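Local structure of enoyl CoA hydratase/isomerase (Crotonase) (Legionella pneumophila subsp. pneumophila, 3I47) at residues L117-D122 / P148-A153; S4-E9 / L17-I22; S127-F132 / V184-L189. The protein probably acts as an enoyl-CoA hydratase or isomerase of the crotonase family, adding water to, or shifting, the double bond of enoyl-CoA thioesters. All blocks are in the same frame, centred on the assembly; numbering follows the deposited sequence. Where two conformers were deposited one is given.

Three contacts sample three ways in which a crotonase-type chain joins parts near and far along the sequence: helix packing through alanines (interaction 1), pairing in a beta hairpin (interaction 2) and a carboxylate gripped by a turn (interaction 3). Interactions 2 and 3 mark the two ends of one mixed sheet, where strands 6-11 and 182-184 are outermost, and their centres lie about 19 Å apart. Interaction 1 sits beside that sheet, its centre about 7 Å from the centre of the chain, and its nearest atoms come within about 4 Å of interaction 3 and about 5 Å of interaction 2 without touching. Along the chain, the segments of interactions 1 and 3 alternate, whereas interaction 2 closes before either begins.

Interaction 1 of 3, residues L117-D122 / P148-A153; sequences LAAACD and PYVVRA
Ala119 directs its methyl group at the backbone of Tyr149, and through this methyl group helix 113-120 meets helix 147-154 within the crotonase fold. The CB of Ala119 lies 3.6 Å from the O of Tyr149 and also meets three carbons of helix 147-154: Tyr149 CB, Val150 CG2 and Ala153 CB, each at 4.1 Å. Alanine's short side chain lets the backbones come close, with 5.3 Å between the CA atoms of Ala119 and Val150. Although the CB of Val150 points away, its CG2 branch, set beside the backbone N, still reaches the methyl of Ala119. Tyr149 instead starts toward the partner helix, and its ring passes obliquely by Ala120, CD1 lying 4.2 Å from the CB of Ala120. Met92 and Ser96 of helix 78-97 also touch the tyrosine.

No direct hydrogen bond spans the two segments; water does that work. Arg152 leaves its helix extended and then bends at chi3 (68°), which carries its guanidinium toward the end of helix 113-120. There one water lies in the guanidinium plane, accepting from Arg152 NE at 3.0 Å and lying 2.8 Å from both Ala119 O and Tyr149 O.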
# COMPACT_ATOMS: atom_id res chain seq x y z
N LEU A 117 -2.56 -2.58 -5.82
CA LEU A 117 -2.42 -2.49 -4.36
C LEU A 117 -1.05 -1.96 -3.95
O LEU A 117 -0.96 -1.14 -3.02
CB LEU A 117 -2.67 -3.83 -3.67
CG LEU A 117 -4.05 -4.46 -3.77
CD1 LEU A 117 -4.07 -5.68 -2.86
CD2 LEU A 117 -5.17 -3.49 -3.39
N ALA A 118 -0.00 -2.40 -4.64
CA ALA A 118 1.35 -1.91 -4.38
C ALA A 118 1.43 -0.40 -4.58
O ALA A 118 2.06 0.30 -3.80
CB ALA A 118 2.37 -2.63 -5.29
N ALA A 119 0.77 0.11 -5.63
CA ALA A 119 0.76 1.55 -5.89
C ALA A 119 -0.07 2.36 -4.88
O ALA A 119 0.25 3.51 -4.60
CB ALA A 119 0.28 1.81 -7.32
N ALA A 120 -1.14 1.77 -4.35
CA ALA A 120 -2.01 2.48 -3.42
C ALA A 120 -1.37 2.65 -2.05
O ALA A 120 -1.65 3.61 -1.34
CB ALA A 120 -3.34 1.72 -3.27
N CYS A 121 -0.53 1.68 -1.68
CA CYS A 121 0.21 1.75 -0.42
C CYS A 121 1.28 2.84 -0.49
O CYS A 121 1.74 3.20 -1.57
CB CYS A 121 0.86 0.41 -0.10
SG CYS A 121 -0.33 -0.86 0.40
N ASP A 122 1.69 3.34 0.67
CA ASP A 122 2.76 4.35 0.70
C ASP A 122 4.07 3.77 0.18
O ASP A 122 4.83 4.46 -0.51
CB ASP A 122 3.03 4.86 2.11
CG ASP A 122 1.86 5.57 2.73
OD1 ASP A 122 1.17 6.36 2.05
OD2 ASP A 122 1.67 5.35 3.95
N PRO A 148 -5.44 5.81 -11.09
CA PRO A 148 -4.93 7.02 -10.41
C PRO A 148 -3.72 6.74 -9.51
O PRO A 148 -2.79 7.55 -9.44
CB PRO A 148 -6.14 7.49 -9.59
CG PRO A 148 -7.35 6.87 -10.28
CD PRO A 148 -6.83 5.52 -10.71
N TYR A 149 -3.73 5.60 -8.85
CA TYR A 149 -2.65 5.22 -7.93
C TYR A 149 -1.38 4.87 -8.69
O TYR A 149 -0.30 5.27 -8.29
CB TYR A 149 -3.12 4.05 -7.06
CG TYR A 149 -4.46 4.36 -6.45
CD1 TYR A 149 -4.56 5.17 -5.31
CD2 TYR A 149 -5.64 3.89 -7.03
CE1 TYR A 149 -5.80 5.48 -4.75
CE2 TYR A 149 -6.89 4.21 -6.49
CZ TYR A 149 -6.95 5.00 -5.34
OH TYR A 149 -8.18 5.31 -4.80
N VAL A 150 -1.53 4.14 -9.80
CA VAL A 150 -0.37 3.77 -10.60
C VAL A 150 0.26 5.04 -11.22
O VAL A 150 1.48 5.23 -11.17
CB VAL A 150 -0.74 2.76 -11.70
CG1 VAL A 150 0.47 2.50 -12.61
CG2 VAL A 150 -1.24 1.44 -11.07
N VAL A 151 -0.57 5.91 -11.79
CA VAL A 151 -0.03 7.13 -12.41
C VAL A 151 0.66 8.00 -11.35
O VAL A 151 1.73 8.54 -11.63
CB VAL A 151 -1.12 7.90 -13.17
CG1 VAL A 151 -0.62 9.29 -13.62
CG2 VAL A 151 -1.59 7.09 -14.38
N ARG A 152 0.08 8.09 -10.15
CA ARG A 152 0.73 8.83 -9.06
C ARG A 152 2.10 8.24 -8.70
O ARG A 152 3.07 8.98 -8.49
CB ARG A 152 -0.16 8.92 -7.82
CG ARG A 152 0.45 9.78 -6.71
CD ARG A 152 -0.56 10.04 -5.62
NE ARG A 152 -0.90 8.83 -4.87
CZ ARG A 152 -1.80 8.78 -3.90
NH1 ARG A 152 -2.48 9.88 -3.55
NH2 ARG A 152 -2.04 7.63 -3.27
N ALA A 153 2.17 6.91 -8.62
CA ALA A 153 3.37 6.21 -8.17
C ALA A 153 4.53 6.28 -9.17
O ALA A 153 5.67 6.55 -8.77
CB ALA A 153 3.04 4.76 -7.81
O HOH W 1 0.10 6.12 -5.65
O HOH W 2 0.34 5.75 -2.50

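Interaction 2 of 3, residues S4-E9 / L17-I22; sequences SDLLYE and LTMNRI
Leu7 and Thr18 form a hydrogen-bonded pair of an antiparallel beta hairpin, strands 6-11 and 14-19, at one margin of the mixed sheet. Two nearly straight bonds join them: Leu7 N to Thr18 O and Thr18 N to Leu7 O, both 2.9 Å. In the flanking non-hydrogen-bonded pairs, Leu6 with Met19 and Tyr8 with Leu17, side chains occupy the face covered by helix 30-45.

Beyond the paired strands, Arg21 can be followed outward. Its CB leaves the backbone with CG anti to the carbonyl carbon (chi1 -71°). Arg21 CG comes 3.6 Å from Asp5 CG, the carboxylate carbon. The chain then runs extended, bringing CD to 3.7 Å from Asp5 OD2. Arg21 NE donates to that same Asp5 OD2 at 2.7 Å in a short but bent bond (141° at the hydrogen), meeting it from above the carboxylate plane, the two planar groups standing 69° apart. At the tip, NH2 adds a weak bond to Asp5 OD2 and shares a water with it, while NH1 forms a salt bridge with Asp29.

Asn20 ties down the same end by donating from ND2 to the O of Ser4, in the carbonyl plane, while its backbone N bonds Asp5 O. With carboxylates at both NE and NH1, the arginine's positive charge is probably well compensated, and the segment preceding strand 6-11 is held by charge as well as by backbone bonds.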
# COMPACT_ATOMS: atom_id res chain seq x y z
N SER A 4 -10.02 -18.47 6.42
CA SER A 4 -8.64 -18.76 6.05
C SER A 4 -8.17 -18.06 4.77
O SER A 4 -6.98 -18.12 4.45
CB SER A 4 -8.42 -20.27 5.92
OG SER A 4 -9.32 -20.84 4.99
N ASP A 5 -9.08 -17.39 4.06
CA ASP A 5 -8.69 -16.70 2.82
C ASP A 5 -7.86 -15.44 3.06
O ASP A 5 -7.00 -15.10 2.24
CB ASP A 5 -9.91 -16.35 1.97
CG ASP A 5 -10.42 -17.54 1.16
OD1 ASP A 5 -9.95 -18.68 1.37
OD2 ASP A 5 -11.30 -17.34 0.31
N LEU A 6 -8.13 -14.75 4.16
CA LEU A 6 -7.41 -13.55 4.49
C LEU A 6 -7.12 -13.57 5.98
O LEU A 6 -8.05 -13.59 6.79
CB LEU A 6 -8.22 -12.32 4.11
CG LEU A 6 -7.48 -11.01 4.36
CD1 LEU A 6 -6.47 -10.78 3.25
CD2 LEU A 6 -8.43 -9.86 4.48
N LEU A 7 -5.84 -13.62 6.33
CA LEU A 7 -5.41 -13.66 7.71
C LEU A 7 -5.17 -12.25 8.23
O LEU A 7 -4.81 -11.36 7.47
CB LEU A 7 -4.15 -14.52 7.87
CG LEU A 7 -4.23 -15.94 7.29
CD1 LEU A 7 -2.86 -16.61 7.33
CD2 LEU A 7 -5.28 -16.79 8.00
N TYR A 8 -5.40 -12.06 9.52
CA TYR A 8 -5.17 -10.75 10.14
C TYR A 8 -4.60 -10.94 11.53
O TYR A 8 -5.19 -11.63 12.36
CB TYR A 8 -6.48 -9.95 10.18
CG TYR A 8 -6.38 -8.60 10.83
CD1 TYR A 8 -5.42 -7.67 10.40
CD2 TYR A 8 -7.25 -8.23 11.86
CE1 TYR A 8 -5.32 -6.42 11.00
CE2 TYR A 8 -7.16 -6.98 12.46
CZ TYR A 8 -6.19 -6.08 12.02
OH TYR A 8 -6.12 -4.84 12.61
N GLU A 9 -3.43 -10.33 11.78
CA GLU A 9 -2.82 -10.37 13.11
C GLU A 9 -2.03 -9.09 13.37
O GLU A 9 -1.64 -8.40 12.43
CB GLU A 9 -1.93 -11.61 13.30
CG GLU A 9 -0.58 -11.59 12.59
CD GLU A 9 0.32 -12.74 13.04
OE1 GLU A 9 0.47 -12.96 14.26
OE2 GLU A 9 0.89 -13.43 12.16
N LEU A 17 -2.10 -7.91 7.20
CA LEU A 17 -3.16 -8.56 6.42
C LEU A 17 -2.47 -9.47 5.43
O LEU A 17 -1.66 -9.00 4.63
CB LEU A 17 -4.00 -7.54 5.66
CG LEU A 17 -5.08 -6.69 6.34
CD1 LEU A 17 -4.50 -5.60 7.24
CD2 LEU A 17 -5.97 -6.07 5.27
N THR A 18 -2.78 -10.77 5.48
CA THR A 18 -2.14 -11.74 4.59
C THR A 18 -3.13 -12.45 3.68
O THR A 18 -3.97 -13.23 4.15
CB THR A 18 -1.32 -12.77 5.41
OG1 THR A 18 -0.42 -12.08 6.28
CG2 THR A 18 -0.52 -13.68 4.49
N MET A 19 -3.02 -12.21 2.38
CA MET A 19 -3.82 -12.95 1.40
C MET A 19 -3.36 -14.41 1.41
O MET A 19 -2.18 -14.70 1.26
CB MET A 19 -3.67 -12.33 0.01
CG MET A 19 -4.30 -10.92 -0.10
SD MET A 19 -4.12 -10.04 -1.70
CE MET A 19 -2.33 -9.80 -1.79
N ASN A 20 -4.32 -15.32 1.59
CA ASN A 20 -3.98 -16.70 1.90
C ASN A 20 -4.73 -17.72 1.03
O ASN A 20 -4.95 -18.87 1.44
CB ASN A 20 -4.22 -16.95 3.41
CG ASN A 20 -3.59 -18.24 3.91
OD1 ASN A 20 -2.43 -18.54 3.63
ND2 ASN A 20 -4.37 -19.01 4.67
N ARG A 21 -5.10 -17.30 -0.18
CA ARG A 21 -5.66 -18.24 -1.16
C ARG A 21 -4.52 -18.89 -1.94
O ARG A 21 -4.31 -18.60 -3.12
CB ARG A 21 -6.64 -17.54 -2.11
CG ARG A 21 -7.95 -17.15 -1.46
CD ARG A 21 -8.95 -16.77 -2.55
NE ARG A 21 -10.25 -16.33 -2.02
CZ ARG A 21 -11.25 -15.91 -2.79
NH1 ARG A 21 -11.10 -15.88 -4.10
NH2 ARG A 21 -12.39 -15.52 -2.24
N ILE A 22 -3.78 -19.75 -1.26
CA ILE A 22 -2.55 -20.32 -1.81
C ILE A 22 -2.80 -21.12 -3.10
O ILE A 22 -2.09 -20.94 -4.09
CB ILE A 22 -1.78 -21.14 -0.74
CG1 ILE A 22 -1.24 -20.19 0.34
CG2 ILE A 22 -0.66 -21.98 -1.40
CD1 ILE A 22 -0.68 -20.89 1.58
O HOH W 3 -12.63 -14.93 0.44

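Interaction 3 of 3, residues S127-F132 / V184-L189; sequences STSARF and VPDDTL
Thr128 and Ser129 both reach for the carboxylate of Asp186, which binds the type I turn from Ser127 to Ala130. The CG of Asp186 is anti to its carbonyl carbon (chi1 -69°), which swings the carboxylate to the turn; chi2 near 0° sets its plane. Asp186 OD2 accepts from Ser129 OG at 2.6 Å, and Asp186 OD1 takes the backbone N of Ser129 at 3.0 Å; each oxygen uses its syn lone pair. A third donor, Thr128 OG1, approaches Asp186 OD1 at 2.9 Å from above the carboxylate plane. Three bonds from two neighbouring residues therefore fix the rotation of the carboxylate and would be expected to stabilise its negative charge.

The compact part lies just inward, around Ser127. Its CB is 3.3 Å from Asp186 OD1 and 3.9 Å from CD2 of Leu189, a buried side chain that also touches Met105 and Ile125. Ser127 CA makes a CA-H...O contact with Val184 O, the same acceptor to which Thr128 N gives a weak hydrogen bond.

Toward solvent, the exposed rim is polar and tightly bonded through Thr128 and Ser129. The loose part is Pro185, which makes little more than a marginal contact through its backbone N near Thr128 CG2, and the side where a water links Thr128 OG1 to the N of Asp186.

The parallel bridge of Ser127 with Val184 joins strands 123-127 and 182-184 at the end of the mixed sheet; the turn that follows the first strand binds Asp186, just after the second, in the crotonase fold.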
# COMPACT_ATOMS: atom_id res chain seq x y z
N SER A 127 10.37 -8.81 -3.53
CA SER A 127 11.46 -9.77 -3.65
C SER A 127 12.07 -9.64 -5.05
O SER A 127 11.42 -9.14 -5.98
CB SER A 127 10.92 -11.19 -3.43
OG SER A 127 9.95 -11.46 -4.41
N THR A 128 13.31 -10.08 -5.20
CA THR A 128 14.01 -9.93 -6.48
C THR A 128 13.28 -10.66 -7.61
O THR A 128 13.38 -10.26 -8.78
CB THR A 128 15.47 -10.44 -6.40
OG1 THR A 128 15.48 -11.80 -5.99
CG2 THR A 128 16.27 -9.61 -5.40
N SER A 129 12.54 -11.71 -7.26
CA SER A 129 11.84 -12.52 -8.26
C SER A 129 10.41 -12.04 -8.57
O SER A 129 9.73 -12.65 -9.41
CB SER A 129 11.82 -14.00 -7.83
OG SER A 129 13.13 -14.55 -7.89
N ALA A 130 9.97 -10.96 -7.92
CA ALA A 130 8.62 -10.40 -8.16
C ALA A 130 8.46 -9.88 -9.59
O ALA A 130 9.43 -9.42 -10.20
CB ALA A 130 8.30 -9.29 -7.17
N ARG A 131 7.25 -10.01 -10.14
CA ARG A 131 6.96 -9.50 -11.48
C ARG A 131 5.61 -8.81 -11.47
O ARG A 131 4.73 -9.17 -10.69
CB ARG A 131 6.96 -10.59 -12.55
CG ARG A 131 8.21 -11.44 -12.64
CD ARG A 131 7.89 -12.82 -12.14
NE ARG A 131 6.61 -13.27 -12.69
CZ ARG A 131 6.03 -14.43 -12.41
NH1 ARG A 131 4.87 -14.73 -12.98
NH2 ARG A 131 6.60 -15.30 -11.59
N PHE A 132 5.46 -7.80 -12.32
CA PHE A 132 4.25 -6.99 -12.34
C PHE A 132 3.69 -6.91 -13.75
O PHE A 132 4.43 -7.03 -14.72
CB PHE A 132 4.58 -5.57 -11.87
CG PHE A 132 5.05 -5.51 -10.44
CD1 PHE A 132 6.39 -5.74 -10.14
CD2 PHE A 132 4.16 -5.20 -9.41
CE1 PHE A 132 6.83 -5.67 -8.79
CE2 PHE A 132 4.59 -5.13 -8.08
CZ PHE A 132 5.92 -5.36 -7.79
N VAL A 184 14.56 -6.81 -2.39
CA VAL A 184 15.32 -7.57 -1.38
C VAL A 184 15.32 -9.07 -1.70
O VAL A 184 14.48 -9.55 -2.48
CB VAL A 184 14.76 -7.30 0.05
CG1 VAL A 184 14.85 -5.80 0.38
CG2 VAL A 184 13.33 -7.78 0.15
N PRO A 185 16.27 -9.84 -1.13
CA PRO A 185 16.36 -11.26 -1.46
C PRO A 185 15.07 -12.03 -1.16
O PRO A 185 14.42 -11.77 -0.14
CB PRO A 185 17.50 -11.75 -0.55
CG PRO A 185 18.36 -10.54 -0.38
CD PRO A 185 17.36 -9.43 -0.23
N ASP A 186 14.72 -12.96 -2.05
CA ASP A 186 13.49 -13.75 -1.95
C ASP A 186 13.26 -14.39 -0.56
O ASP A 186 12.17 -14.29 0.02
CB ASP A 186 13.50 -14.88 -2.99
CG ASP A 186 13.37 -14.38 -4.44
OD1 ASP A 186 13.22 -13.17 -4.68
OD2 ASP A 186 13.39 -15.24 -5.35
N ASP A 187 14.28 -15.06 -0.04
CA ASP A 187 14.07 -15.89 1.14
C ASP A 187 14.01 -15.08 2.43
O ASP A 187 13.68 -15.64 3.48
CB ASP A 187 15.13 -16.98 1.24
CG ASP A 187 15.03 -18.01 0.12
OD1 ASP A 187 13.98 -18.07 -0.57
OD2 ASP A 187 16.00 -18.76 -0.07
N THR A 188 14.31 -13.78 2.34
CA THR A 188 14.21 -12.91 3.53
C THR A 188 13.27 -11.71 3.36
O THR A 188 13.35 -10.72 4.09
CB THR A 188 15.59 -12.48 4.04
OG1 THR A 188 16.40 -12.07 2.94
CG2 THR A 188 16.26 -13.63 4.77
N LEU A 189 12.35 -11.81 2.40
CA LEU A 189 11.38 -10.75 2.16
C LEU A 189 10.55 -10.44 3.41
O LEU A 189 10.42 -9.27 3.80
CB LEU A 189 10.46 -11.13 0.99
CG LEU A 189 9.32 -10.16 0.64
CD1 LEU A 189 9.87 -8.79 0.19
CD2 LEU A 189 8.43 -10.76 -0.45
O HOH W 4 16.72 -13.77 -4.03